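Local coordinates for transferrin binding protein B (Actinobacillus suis, PDB 3PQU) that probably binds host transferrin at the bacterial cell surface as a lipoprotein, helping the pathogen acquire iron, at residues T387-A392 against Q404-E409; D364-D369 against V381-K386; Q119-G124 against G298-K303. One frame throughout, in Å; residues are numbered along the deposited sequence.

Contact 1: T387-A392 against Q404-E409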
ATOM      1  N   THR A 387      19.626  -4.521  -9.837  1.00 74.95           N
ATOM      2  CA  THR A 387      19.167  -4.096 -11.144  1.00 73.66           C
ATOM      3  C   THR A 387      18.003  -4.978 -11.539  1.00 77.56           C
ATOM      4  O   THR A 387      18.184  -6.137 -11.922  1.00 65.92           O
ATOM      5  CB  THR A 387      20.252  -4.215 -12.212  1.00 70.15           C
ATOM      6  OG1 THR A 387      21.292  -3.269 -11.943  1.00 72.28           O
ATOM      7  CG2 THR A 387      19.658  -3.924 -13.577  1.00 67.08           C
ATOM      8  N   MET A 388      16.802  -4.433 -11.426  1.00 71.20           N
ATOM      9  CA  MET A 388      15.622  -5.197 -11.765  1.00 62.94           C
ATOM     10  C   MET A 388      15.211  -4.898 -13.195  1.00 62.51           C
ATOM     11  O   MET A 388      15.285  -3.759 -13.662  1.00 59.69           O
ATOM     12  CB  MET A 388      14.477  -4.893 -10.793  1.00 52.96           C
ATOM     13  CG  MET A 388      14.826  -5.146  -9.337  1.00 49.39           C
ATOM     14  SD  MET A 388      15.257  -6.866  -9.011  1.00 72.62           S
ATOM     15  CE  MET A 388      13.805  -7.699  -9.648  1.00 76.18           C
ATOM     16  N   VAL A 389      14.799  -5.945 -13.893  1.00 60.58           N
ATOM     17  CA  VAL A 389      14.236  -5.800 -15.223  1.00 58.63           C
ATOM     18  C   VAL A 389      12.882  -6.526 -15.348  1.00 58.15           C
ATOM     19  O   VAL A 389      12.721  -7.682 -14.938  1.00 43.36           O
ATOM     20  CB  VAL A 389      15.231  -6.253 -16.310  1.00 62.00           C
ATOM     21  CG1 VAL A 389      16.067  -7.411 -15.810  1.00 72.78           C
ATOM     22  CG2 VAL A 389      14.496  -6.609 -17.591  1.00 58.79           C
ATOM     23  N   ALA A 390      11.899  -5.824 -15.896  1.00 45.96           N
ATOM     24  CA  ALA A 390      10.558  -6.375 -16.048  1.00 40.22           C
ATOM     25  C   ALA A 390      10.113  -6.260 -17.495  1.00 45.71           C
ATOM     26  O   ALA A 390      10.318  -5.233 -18.145  1.00 45.68           O
ATOM     27  CB  ALA A 390       9.581  -5.657 -15.147  1.00 39.29           C
ATOM     28  N   VAL A 391       9.505  -7.322 -18.001  1.00 49.88           N
ATOM     29  CA  VAL A 391       8.976  -7.318 -19.358  1.00 44.13           C
ATOM     30  C   VAL A 391       7.464  -7.482 -19.285  1.00 50.53           C
ATOM     31  O   VAL A 391       6.960  -8.559 -18.970  1.00 55.24           O
ATOM     32  CB  VAL A 391       9.606  -8.434 -20.195  1.00 52.93           C
ATOM     33  CG1 VAL A 391       9.031  -8.436 -21.604  1.00 56.76           C
ATOM     34  CG2 VAL A 391      11.121  -8.266 -20.233  1.00 46.84           C
ATOM     35  N   ALA A 392       6.743  -6.405 -19.570  1.00 45.42           N
ATOM     36  CA  ALA A 392       5.307  -6.353 -19.309  1.00 40.43           C
ATOM     37  C   ALA A 392       4.467  -6.350 -20.586  1.00 51.74           C
ATOM     38  O   ALA A 392       4.777  -5.643 -21.543  1.00 41.59           O
ATOM     39  CB  ALA A 392       4.976  -5.142 -18.464  1.00 36.98           C
ATOM     40  N   GLN A 404       7.415 -10.990 -17.284  1.00 48.59           N
ATOM     41  CA  GLN A 404       8.542 -11.577 -16.589  1.00 50.98           C
ATOM     42  C   GLN A 404       9.207 -10.533 -15.713  1.00 49.14           C
ATOM     43  O   GLN A 404       9.163  -9.335 -16.004  1.00 48.02           O
ATOM     44  CB  GLN A 404       9.554 -12.104 -17.597  1.00 52.91           C
ATOM     45  CG  GLN A 404       8.936 -12.744 -18.812  1.00 67.66           C
ATOM     46  CD  GLN A 404       9.966 -13.021 -19.888  1.00 75.99           C
ATOM     47  OE1 GLN A 404      11.038 -13.558 -19.613  1.00 82.28           O
ATOM     48  NE2 GLN A 404       9.649 -12.646 -21.121  1.00 70.85           N
ATOM     49  N   LEU A 405       9.826 -10.994 -14.638  1.00 51.13           N
ATOM     50  CA  LEU A 405      10.560 -10.108 -13.754  1.00 56.57           C
ATOM     51  C   LEU A 405      11.734 -10.866 -13.171  1.00 65.37           C
ATOM     52  O   LEU A 405      11.581 -11.999 -12.713  1.00 70.12           O
ATOM     53  CB  LEU A 405       9.654  -9.601 -12.637  1.00 49.39           C
ATOM     54  CG  LEU A 405      10.364  -8.835 -11.524  1.00 49.61           C
ATOM     55  CD1 LEU A 405      10.750  -7.423 -11.980  1.00 42.57           C
ATOM     56  CD2 LEU A 405       9.462  -8.783 -10.311  1.00 58.69           C
ATOM     57  N   TRP A 406      12.908 -10.250 -13.202  1.00 61.94           N
ATOM     58  CA  TRP A 406      14.085 -10.871 -12.616  1.00 58.31           C
ATOM     59  C   TRP A 406      15.122  -9.842 -12.210  1.00 70.42           C
ATOM     60  O   TRP A 406      15.060  -8.680 -12.618  1.00 73.25           O
ATOM     61  CB  TRP A 406      14.697 -11.900 -13.576  1.00 47.40           C
ATOM     62  CG  TRP A 406      15.444 -11.313 -14.749  1.00 70.21           C
ATOM     63  CD1 TRP A 406      16.770 -10.980 -14.796  1.00 79.65           C
ATOM     64  CD2 TRP A 406      14.914 -11.022 -16.050  1.00 78.23           C
ATOM     65  NE1 TRP A 406      17.093 -10.491 -16.038  1.00 80.47           N
ATOM     66  CE2 TRP A 406      15.971 -10.505 -16.827  1.00 82.68           C
ATOM     67  CE3 TRP A 406      13.648 -11.143 -16.632  1.00 78.83           C
ATOM     68  CZ2 TRP A 406      15.800 -10.108 -18.153  1.00 83.26           C
ATOM     69  CZ3 TRP A 406      13.481 -10.751 -17.950  1.00 79.84           C
ATOM     70  CH2 TRP A 406      14.551 -10.240 -18.694  1.00 83.57           C
ATOM     71  N   GLN A 407      16.069 -10.273 -11.387  1.00 61.46           N
ATOM     72  CA  GLN A 407      17.236  -9.460 -11.138  1.00 74.89           C
ATOM     73  C   GLN A 407      18.327  -9.951 -12.075  1.00 79.53           C
ATOM     74  O   GLN A 407      18.528 -11.158 -12.223  1.00 70.02           O
ATOM     75  CB  GLN A 407      17.692  -9.568  -9.688  1.00 76.66           C
ATOM     76  CG  GLN A 407      18.840  -8.635  -9.373  1.00 77.24           C
ATOM     77  CD  GLN A 407      19.743  -9.180  -8.300  1.00 86.95           C
ATOM     78  OE1 GLN A 407      19.307  -9.939  -7.434  1.00 88.69           O
ATOM     79  NE2 GLN A 407      21.018  -8.803  -8.353  1.00 80.59           N
ATOM     80  N   LYS A 408      19.015  -9.020 -12.723  1.00 79.25           N
ATOM     81  CA  LYS A 408      20.099  -9.383 -13.623  1.00 85.77           C
ATOM     82  C   LYS A 408      21.431  -8.949 -13.030  1.00 80.13           C
ATOM     83  O   LYS A 408      21.513  -7.925 -12.350  1.00 72.52           O
ATOM     84  CB  LYS A 408      19.900  -8.751 -15.002  1.00 74.24           C
ATOM     85  CG  LYS A 408      20.429  -7.336 -15.126  1.00 52.14           C
ATOM     86  CD  LYS A 408      20.083  -6.740 -16.478  1.00 60.95           C
ATOM     87  CE  LYS A 408      20.830  -7.439 -17.600  1.00 85.25           C
ATOM     88  NZ  LYS A 408      22.298  -7.171 -17.544  1.00101.12           N
ATOM     89  N   GLU A 409      22.466  -9.742 -13.281  1.00 92.21           N
ATOM     90  CA  GLU A 409      23.815  -9.392 -12.858  1.00105.85           C
ATOM     91  C   GLU A 409      24.822  -9.837 -13.908  1.00109.30           C
ATOM     92  O   GLU A 409      25.022 -11.031 -14.124  1.00112.57           O
ATOM     93  CB  GLU A 409      24.146 -10.012 -11.496  1.00112.28           C
ATOM     94  CG  GLU A 409      24.291 -11.526 -11.501  1.00118.69           C
ATOM     95  CD  GLU A 409      25.264 -12.013 -10.447  1.00135.10           C
ATOM     96  OE1 GLU A 409      26.058 -12.933 -10.744  1.00138.86           O
ATOM     97  OE2 GLU A 409      25.246 -11.466  -9.324  1.00144.30           O
TER
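Trp-406 lays its indole against Val-389, the residue opposite it across the strand pair, in a CH-pi contact. CG1 of Val-389 lies 3.5 Å from the centroid of the five-membered ring of Trp-406 and 24° off the ring normal, which places this methyl over a face. The ring gets there because Trp-406 CG sits between its own backbone N and carbonyl carbon (chi1 74°), folding the indole across the neighbouring strand. Packing is tight, since Val-389 CG1 is 3.3 Å from both NE1 and CE2 of Trp-406. Val-389 CG2 continues the contact along the six-membered ring, and Val-391 CG2 reaches CZ3 obliquely. The indole NE1, buried by this arrangement, has no polar partner in the model. Val-414 and Asn-417 of strand 413-424 also touch Trp-406.

These residues belong to a beta hairpin of the C-lobe handle, strands 386-393 and 400-409, whose first strand ends at the disulfide between adjacent Cys-393 and Cys-394. The segment axes approach to 4.7 Å at 170°, which makes them antiparallel. Val-389 with Trp-406, and Val-391 with Gln-404, are hydrogen-bonded pairs joined by N-H...O bonds in both directions, and Lys-408 N adds a fifth bond to Thr-387 O.

Met-388, Ala-390, Leu-405 and Gln-407 occupy the sheet face opposite the indole. Bends at chi2 and chi3 curl Met-388 across to the second strand: SD lies 3.7 Å from Gln-407 CB, while CE comes within 3.4 Å of Trp-406 O. The same Met-388 CE meets Leu-405 CD1 at 3.9 Å, and Leu-405 CD1 in turn touches Ala-390 CB at 3.8 Å. On the indole's side, Thr-387 CG2 packs against Lys-408 CG at 3.8 Å, and Lys-408 NZ turns away to bond Gly-410 O.

Contact 2: D364-D369 against V381-K386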
ATOM      1  N   ASP A 364      10.361  -1.935  -3.312  1.00 42.04           N
ATOM      2  CA  ASP A 364      11.082  -1.133  -2.333  1.00 43.62           C
ATOM      3  C   ASP A 364      10.588   0.300  -2.320  1.00 47.64           C
ATOM      4  O   ASP A 364      11.385   1.236  -2.209  1.00 53.49           O
ATOM      5  CB  ASP A 364      12.583  -1.142  -2.631  1.00 56.74           C
ATOM      6  CG  ASP A 364      13.250  -2.442  -2.237  1.00 68.43           C
ATOM      7  OD1 ASP A 364      12.584  -3.289  -1.610  1.00 60.00           O
ATOM      8  OD2 ASP A 364      14.450  -2.606  -2.546  1.00 86.99           O
ATOM      9  N   GLY A 365       9.278   0.477  -2.455  1.00 33.67           N
ATOM     10  CA  GLY A 365       8.710   1.809  -2.379  1.00 44.42           C
ATOM     11  C   GLY A 365       8.789   2.566  -3.686  1.00 45.05           C
ATOM     12  O   GLY A 365       8.214   3.645  -3.813  1.00 51.11           O
ATOM     13  N   GLN A 366       9.500   2.007  -4.662  1.00 41.61           N
ATOM     14  CA  GLN A 366       9.604   2.626  -5.984  0.51 39.31           C
ATOM     15  C   GLN A 366       8.544   2.067  -6.929  1.00 47.41           C
ATOM     16  O   GLN A 366       8.362   0.853  -7.016  1.00 42.90           O
ATOM     17  CB  GLN A 366      10.996   2.402  -6.584  0.51 42.00           C
ATOM     18  CG  GLN A 366      11.763   3.686  -6.863  0.51 48.54           C
ATOM     19  CD  GLN A 366      12.587   3.619  -8.139  0.51 51.11           C
ATOM     20  OE1 GLN A 366      13.766   3.266  -8.113  0.51 39.68           O
ATOM     21  NE2 GLN A 366      11.968   3.966  -9.264  0.51 45.85           N
ATOM     22  N   LYS A 367       7.846   2.953  -7.637  1.00 43.53           N
ATOM     23  CA  LYS A 367       6.832   2.537  -8.605  0.76 41.24           C
ATOM     24  C   LYS A 367       7.436   2.410 -10.003  1.00 49.40           C
ATOM     25  O   LYS A 367       7.897   3.389 -10.577  1.00 50.02           O
ATOM     26  CB  LYS A 367       5.664   3.528  -8.634  0.76 40.12           C
ATOM     27  CG  LYS A 367       4.884   3.640  -7.322  0.76 41.53           C
ATOM     28  CD  LYS A 367       3.757   4.670  -7.448  0.76 56.32           C
ATOM     29  CE  LYS A 367       2.897   4.742  -6.191  0.76 38.93           C
ATOM     30  NZ  LYS A 367       3.717   5.109  -4.996  0.76 26.82           N
ATOM     31  N   ILE A 368       7.437   1.196 -10.544  1.00 40.56           N
ATOM     32  CA  ILE A 368       7.943   0.958 -11.896  1.00 32.55           C
ATOM     33  C   ILE A 368       6.806   0.990 -12.907  1.00 36.05           C
ATOM     34  O   ILE A 368       5.951   0.095 -12.918  1.00 32.21           O
ATOM     35  CB  ILE A 368       8.644  -0.403 -11.996  1.00 36.25           C
ATOM     36  CG1 ILE A 368       9.661  -0.556 -10.867  1.00 54.02           C
ATOM     37  CG2 ILE A 368       9.331  -0.567 -13.358  1.00 23.42           C
ATOM     38  CD1 ILE A 368      10.391  -1.874 -10.889  1.00 45.21           C
ATOM     39  N   ASP A 369       6.797   2.017 -13.753  1.00 27.64           N
ATOM     40  CA  ASP A 369       5.776   2.156 -14.788  1.00 32.47           C
ATOM     41  C   ASP A 369       5.927   1.046 -15.820  1.00 39.57           C
ATOM     42  O   ASP A 369       7.015   0.850 -16.355  1.00 39.58           O
ATOM     43  CB  ASP A 369       5.867   3.528 -15.461  1.00 39.25           C
ATOM     44  CG  ASP A 369       4.878   3.692 -16.609  1.00 71.76           C
ATOM     45  OD1 ASP A 369       3.921   2.889 -16.721  1.00 79.67           O
ATOM     46  OD2 ASP A 369       5.058   4.639 -17.405  1.00 96.12           O
ATOM     47  N   VAL A 381      15.615  -0.978 -14.112  1.00 63.23           N
ATOM     48  CA  VAL A 381      15.658   0.024 -13.074  1.00 62.28           C
ATOM     49  C   VAL A 381      16.566  -0.432 -11.940  1.00 59.89           C
ATOM     50  O   VAL A 381      16.417  -1.528 -11.396  1.00 62.04           O
ATOM     51  CB  VAL A 381      14.238   0.349 -12.572  1.00 58.19           C
ATOM     52  CG1 VAL A 381      13.560  -0.905 -12.058  1.00 47.89           C
ATOM     53  CG2 VAL A 381      14.273   1.444 -11.511  1.00 71.95           C
ATOM     54  N   GLU A 382      17.547   0.401 -11.629  1.00 47.49           N
ATOM     55  CA  GLU A 382      18.424   0.145 -10.507  1.00 64.37           C
ATOM     56  C   GLU A 382      17.700   0.552  -9.223  1.00 60.76           C
ATOM     57  O   GLU A 382      17.595   1.736  -8.903  1.00 86.36           O
ATOM     58  CB  GLU A 382      19.728   0.930 -10.673  1.00 55.04           C
ATOM     59  CG  GLU A 382      20.730   0.713  -9.560  1.00 82.88           C
ATOM     60  CD  GLU A 382      21.524  -0.565  -9.731  1.00105.85           C
ATOM     61  OE1 GLU A 382      21.678  -1.011 -10.887  1.00123.72           O
ATOM     62  OE2 GLU A 382      22.002  -1.117  -8.717  1.00 97.92           O
ATOM     63  N   ILE A 383      17.172  -0.430  -8.506  1.00 47.63           N
ATOM     64  CA  ILE A 383      16.553  -0.176  -7.211  1.00 57.30           C
ATOM     65  C   ILE A 383      17.534  -0.705  -6.201  1.00 68.41           C
ATOM     66  O   ILE A 383      17.371  -1.794  -5.652  1.00 57.17           O
ATOM     67  CB  ILE A 383      15.211  -0.894  -7.058  1.00 52.80           C
ATOM     68  CG1 ILE A 383      14.242  -0.428  -8.141  1.00 49.21           C
ATOM     69  CG2 ILE A 383      14.633  -0.645  -5.670  1.00 50.87           C
ATOM     70  CD1 ILE A 383      12.969  -1.230  -8.193  1.00 67.50           C
ATOM     71  N   ASN A 384      18.572   0.085  -5.977  1.00100.46           N
ATOM     72  CA  ASN A 384      19.792  -0.402  -5.359  1.00106.97           C
ATOM     73  C   ASN A 384      19.600  -1.311  -4.148  1.00 95.92           C
ATOM     74  O   ASN A 384      18.717  -1.097  -3.310  1.00 83.22           O
ATOM     75  CB  ASN A 384      20.742   0.761  -5.078  1.00112.28           C
ATOM     76  CG  ASN A 384      21.116   1.507  -6.346  1.00106.99           C
ATOM     77  OD1 ASN A 384      20.263   2.118  -6.992  1.00 97.94           O
ATOM     78  ND2 ASN A 384      22.389   1.450  -6.715  1.00106.81           N
ATOM     79  N   GLY A 385      20.439  -2.340  -4.093  1.00 83.88           N
ATOM     80  CA  GLY A 385      21.487  -2.500  -5.088  1.00 73.40           C
ATOM     81  C   GLY A 385      21.151  -3.402  -6.266  1.00 81.21           C
ATOM     82  O   GLY A 385      22.038  -3.768  -7.038  1.00 68.68           O
ATOM     83  N   LYS A 386      19.876  -3.747  -6.421  1.00 86.94           N
ATOM     84  CA  LYS A 386      19.469  -4.723  -7.430  1.00 80.32           C
ATOM     85  C   LYS A 386      19.023  -4.087  -8.740  1.00 72.27           C
ATOM     86  O   LYS A 386      18.157  -3.214  -8.762  1.00 60.98           O
ATOM     87  CB  LYS A 386      18.354  -5.619  -6.883  1.00 87.35           C
ATOM     88  CG  LYS A 386      18.760  -6.433  -5.666  1.00 95.50           C
ATOM     89  CD  LYS A 386      17.610  -6.564  -4.684  1.00 97.82           C
ATOM     90  CE  LYS A 386      17.172  -5.199  -4.171  1.00 98.90           C
ATOM     91  NZ  LYS A 386      16.137  -5.304  -3.103  1.00 95.17           N
TER
HETATM   92  O   HOH W   1      17.061  -2.320  -1.725  1.00 73.36           O
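In the C-lobe handle a small two-stranded hairpin, 360-363 with 366-369, packs its side chains against the end of strand 376-383, with Ile-368 meeting Val-381 and Ile-383. The axes of 366-369 and 381-383 run antiparallel at 168° but stay 9.8 Å apart, a separation that marks side-chain packing and excludes direct strand pairing. Ile-368 CD1 is the main apolar probe. With CD1 anti across chi2 (180°), the extended branch reaches Val-381 CG1 at 3.5 Å and Ile-383 CD1 at 3.8 Å. Ile-363 of strand 360-363 also touches Ile-368 and Ile-383.

Each element contributes a tight turn. Asp-364 and Gly-365 have the positive phi values of a type I' turn linking the two hairpin strands. On the other side, Ile-383 and Lys-386 exchange backbone N-H...O bonds in both directions around a two-residue turn, in which the peptide between Asn-384 and Gly-385 is modelled as cis, in a part of the chain that is poorly ordered at Asn-384.

The turns meet through charge. Lys-386 bends at chi2 and chi3, bringing NZ within 3.2 Å of Asp-364 OD2 in a salt bridge. The ammonium approaches the syn side of this oxygen, 21° out of the carboxylate plane, and the two side chains cross at about a right angle. The same Asp-364 OD2 accepts a bond from a water at 2.8 Å, and that water also donates to Asn-384 O at 2.6 Å, tying the carboxylate to the backbone of the facing turn. Beside the ion pair, Ile-383 CG2 rests 3.7 Å from Asp-364 CB.

Contact 3: Q119-G124 against G298-K303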
ATOM      1  N   GLN A 119      -2.881  -5.492  13.876  1.00 25.13           N
ATOM      2  CA  GLN A 119      -2.164  -6.630  13.337  1.00 24.81           C
ATOM      3  C   GLN A 119      -1.362  -6.276  12.091  1.00 30.44           C
ATOM      4  O   GLN A 119      -0.323  -6.873  11.830  1.00 32.87           O
ATOM      5  CB  GLN A 119      -3.135  -7.787  13.027  1.00 32.37           C
ATOM      6  CG  GLN A 119      -2.454  -8.962  12.362  1.00 39.47           C
ATOM      7  CD  GLN A 119      -3.368 -10.173  12.175  1.00 59.55           C
ATOM      8  OE1 GLN A 119      -4.588 -10.095  12.360  1.00 40.98           O
ATOM      9  NE2 GLN A 119      -2.773 -11.301  11.810  1.00 54.22           N
ATOM     10  N   TYR A 120      -1.844  -5.306  11.322  1.00 19.56           N
ATOM     11  CA  TYR A 120      -1.254  -4.993  10.027  1.00 25.99           C
ATOM     12  C   TYR A 120      -0.640  -3.586   9.982  1.00 25.47           C
ATOM     13  O   TYR A 120       0.044  -3.220   9.036  1.00 19.97           O
ATOM     14  CB  TYR A 120      -2.315  -5.137   8.927  1.00 21.11           C
ATOM     15  CG  TYR A 120      -2.874  -6.547   8.834  1.00 29.85           C
ATOM     16  CD1 TYR A 120      -2.144  -7.559   8.212  1.00 31.88           C
ATOM     17  CD2 TYR A 120      -4.119  -6.866   9.368  1.00 28.73           C
ATOM     18  CE1 TYR A 120      -2.634  -8.863   8.128  1.00 33.21           C
ATOM     19  CE2 TYR A 120      -4.627  -8.183   9.285  1.00 27.91           C
ATOM     20  CZ  TYR A 120      -3.871  -9.166   8.664  1.00 35.73           C
ATOM     21  OH  TYR A 120      -4.348 -10.456   8.564  1.00 47.21           O
ATOM     22  N   VAL A 121      -0.900  -2.799  11.006  1.00 19.99           N
ATOM     23  CA  VAL A 121      -0.520  -1.395  10.980  1.00 16.17           C
ATOM     24  C   VAL A 121       0.226  -1.013  12.248  1.00 21.02           C
ATOM     25  O   VAL A 121      -0.032  -1.579  13.315  1.00 17.51           O
ATOM     26  CB  VAL A 121      -1.777  -0.516  10.820  1.00 22.13           C
ATOM     27  CG1 VAL A 121      -1.440   0.938  11.042  1.00 21.60           C
ATOM     28  CG2 VAL A 121      -2.397  -0.739   9.439  1.00 22.00           C
ATOM     29  N   ARG A 122       1.168  -0.082  12.111  1.00 14.04           N
ATOM     30  CA  ARG A 122       1.786   0.587  13.241  1.00 15.42           C
ATOM     31  C   ARG A 122       1.721   2.092  12.977  1.00 19.52           C
ATOM     32  O   ARG A 122       1.956   2.531  11.856  1.00 17.94           O
ATOM     33  CB  ARG A 122       3.260   0.175  13.377  1.00 20.82           C
ATOM     34  CG  ARG A 122       3.489  -1.273  13.784  1.00 23.27           C
ATOM     35  CD  ARG A 122       3.120  -1.524  15.241  1.00 17.06           C
ATOM     36  NE  ARG A 122       3.293  -2.935  15.588  1.00 23.98           N
ATOM     37  CZ  ARG A 122       2.345  -3.859  15.453  1.00 28.37           C
ATOM     38  NH1 ARG A 122       1.148  -3.516  14.992  1.00 31.83           N
ATOM     39  NH2 ARG A 122       2.588  -5.118  15.795  1.00 24.94           N
ATOM     40  N   SER A 123       1.423   2.887  13.997  1.00 17.43           N
ATOM     41  CA  SER A 123       1.430   4.327  13.799  1.00  9.48           C
ATOM     42  C   SER A 123       1.663   5.050  15.095  1.00 13.06           C
ATOM     43  O   SER A 123       1.562   4.453  16.160  1.00 12.62           O
ATOM     44  CB  SER A 123       0.117   4.821  13.183  1.00 11.99           C
ATOM     45  OG  SER A 123      -0.862   5.045  14.189  1.00 16.79           O
ATOM     46  N   GLY A 124       1.942   6.354  14.971  1.00 10.77           N
ATOM     47  CA  GLY A 124       2.030   7.274  16.095  1.00 11.85           C
ATOM     48  C   GLY A 124       3.372   7.977  16.100  1.00 14.26           C
ATOM     49  O   GLY A 124       3.631   8.895  15.319  1.00  9.14           O
ATOM     50  N   GLY A 298      -4.763   4.407   3.380  1.00 18.55           N
ATOM     51  CA  GLY A 298      -5.149   3.152   2.756  1.00 19.53           C
ATOM     52  C   GLY A 298      -5.684   2.093   3.703  1.00 24.08           C
ATOM     53  O   GLY A 298      -5.558   2.219   4.925  1.00 18.84           O
ATOM     54  N   PHE A 299      -6.287   1.051   3.123  1.00 18.48           N
ATOM     55  CA  PHE A 299      -6.708  -0.131   3.862  1.00 16.67           C
ATOM     56  C   PHE A 299      -5.611  -1.197   3.851  1.00 20.81           C
ATOM     57  O   PHE A 299      -4.959  -1.440   2.838  1.00 21.45           O
ATOM     58  CB  PHE A 299      -8.038  -0.679   3.283  1.00 21.26           C
ATOM     59  CG  PHE A 299      -9.167   0.292   3.396  1.00 24.03           C
ATOM     60  CD1 PHE A 299      -9.870   0.423   4.588  1.00 20.20           C
ATOM     61  CD2 PHE A 299      -9.482   1.126   2.343  1.00 30.09           C
ATOM     62  CE1 PHE A 299     -10.902   1.351   4.697  1.00 22.43           C
ATOM     63  CE2 PHE A 299     -10.504   2.062   2.455  1.00 16.90           C
ATOM     64  CZ  PHE A 299     -11.219   2.160   3.624  1.00 16.82           C
ATOM     65  N   TYR A 300      -5.423  -1.840   4.992  1.00 21.51           N
ATOM     66  CA  TYR A 300      -4.399  -2.857   5.139  1.00 17.93           C
ATOM     67  C   TYR A 300      -5.008  -4.114   5.771  1.00 23.43           C
ATOM     68  O   TYR A 300      -6.005  -4.041   6.493  1.00 20.16           O
ATOM     69  CB  TYR A 300      -3.239  -2.336   5.996  1.00 14.15           C
ATOM     70  CG  TYR A 300      -2.521  -1.118   5.411  1.00 26.87           C
ATOM     71  CD1 TYR A 300      -1.442  -1.275   4.543  1.00 25.75           C
ATOM     72  CD2 TYR A 300      -2.922   0.179   5.730  1.00 16.54           C
ATOM     73  CE1 TYR A 300      -0.777  -0.174   4.002  1.00 20.15           C
ATOM     74  CE2 TYR A 300      -2.248   1.303   5.194  1.00 18.52           C
ATOM     75  CZ  TYR A 300      -1.176   1.104   4.339  1.00 21.58           C
ATOM     76  OH  TYR A 300      -0.504   2.181   3.814  1.00 20.65           O
ATOM     77  N   GLY A 301      -4.378  -5.253   5.514  1.00 16.15           N
ATOM     78  CA  GLY A 301      -4.960  -6.556   5.812  1.00 16.43           C
ATOM     79  C   GLY A 301      -5.594  -7.082   4.527  1.00 21.62           C
ATOM     80  O   GLY A 301      -6.032  -6.300   3.693  1.00 27.66           O
ATOM     81  N   PRO A 302      -5.643  -8.410   4.364  1.00 31.26           N
ATOM     82  CA  PRO A 302      -6.197  -8.990   3.139  1.00 30.95           C
ATOM     83  C   PRO A 302      -7.635  -8.543   2.921  1.00 38.98           C
ATOM     84  O   PRO A 302      -8.034  -8.372   1.773  1.00 42.52           O
ATOM     85  CB  PRO A 302      -6.163 -10.499   3.412  1.00 37.02           C
ATOM     86  CG  PRO A 302      -5.149 -10.674   4.505  1.00 48.22           C
ATOM     87  CD  PRO A 302      -5.239  -9.437   5.340  1.00 35.20           C
ATOM     88  N   LYS A 303      -8.387  -8.349   4.006  1.00 35.63           N
ATOM     89  CA  LYS A 303      -9.799  -7.987   3.913  1.00 27.21           C
ATOM     90  C   LYS A 303     -10.125  -6.583   4.422  1.00 27.85           C
ATOM     91  O   LYS A 303     -11.266  -6.307   4.774  1.00 26.12           O
ATOM     92  CB  LYS A 303     -10.655  -9.016   4.656  1.00 33.34           C
ATOM     93  CG  LYS A 303     -10.738 -10.374   3.962  1.00 51.31           C
ATOM     94  CD  LYS A 303     -11.639 -11.324   4.735  1.00 64.97           C
ATOM     95  CE  LYS A 303     -12.074 -12.497   3.870  1.00 87.93           C
ATOM     96  NZ  LYS A 303     -10.908 -13.209   3.273  1.00101.67           N
TER
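Tyr-120 and Gly-301 meet where the N-lobe handle packs on the N-lobe beta barrel, at the start of handle strand 121-128 and just past the end of barrel strand 292-300.

The leading interaction is CH-pi. Gly-301 CA lies 3.6 Å from the centroid of the Tyr-120 ring and only 9° off its normal, so it stands almost directly above the ring centre. Gly-301 has a positive phi (97°) and no CB to hold the ring off. The aliphatic CG of Gln-119 covers the opposite face, leaving the phenol sandwiched between its own neighbour and the barrel.

Polar bonds connect these residues to their surroundings, not to each other. The carboxylate of Glu-306 on the barrel receives the backbone N-H groups of both Gln-119 and Tyr-120, while Tyr-300 OH is hydrogen-bonded to Arg-274 NH1.

Apolar contacts extend the patch around the Tyr-120 ring both ways. Near the backbone, Tyr-120 CB and Tyr-300 CB are 4.2 Å apart. Val-121 CG2 approaches Tyr-300 CD2 at 3.9 Å, the two side chains crossing at about a right angle; Ala-308 and Ala-323, from neighbouring barrel strands, also touch Val-121. At the outer end of the phenol, Pro-302 turns its CD atom to Tyr-120, 3.6 Å from CZ and 3.5 Å from OH.

How the contacts relate
Contacts 1 and 2 belong to the C-lobe handle and adjoin: strands 376-383 and 386-393 are neighbours in one sheet, with a probable hydrogen bond from Val-381 N to Met-388 O at 2.8 Å, and their centres are about 10 Å apart. Both are partly buried, yet contact 1 is pairing within that sheet, rich in backbone bonds, whereas contact 2 brings a separate hairpin onto it through side chains, a salt bridge and water. Contact 3 is the buried one. It lies in the N-lobe, about 10 Å from contact 2 and 20 Å from contact 1 between nearest atoms, and joins handle to barrel by aromatic and aliphatic packing.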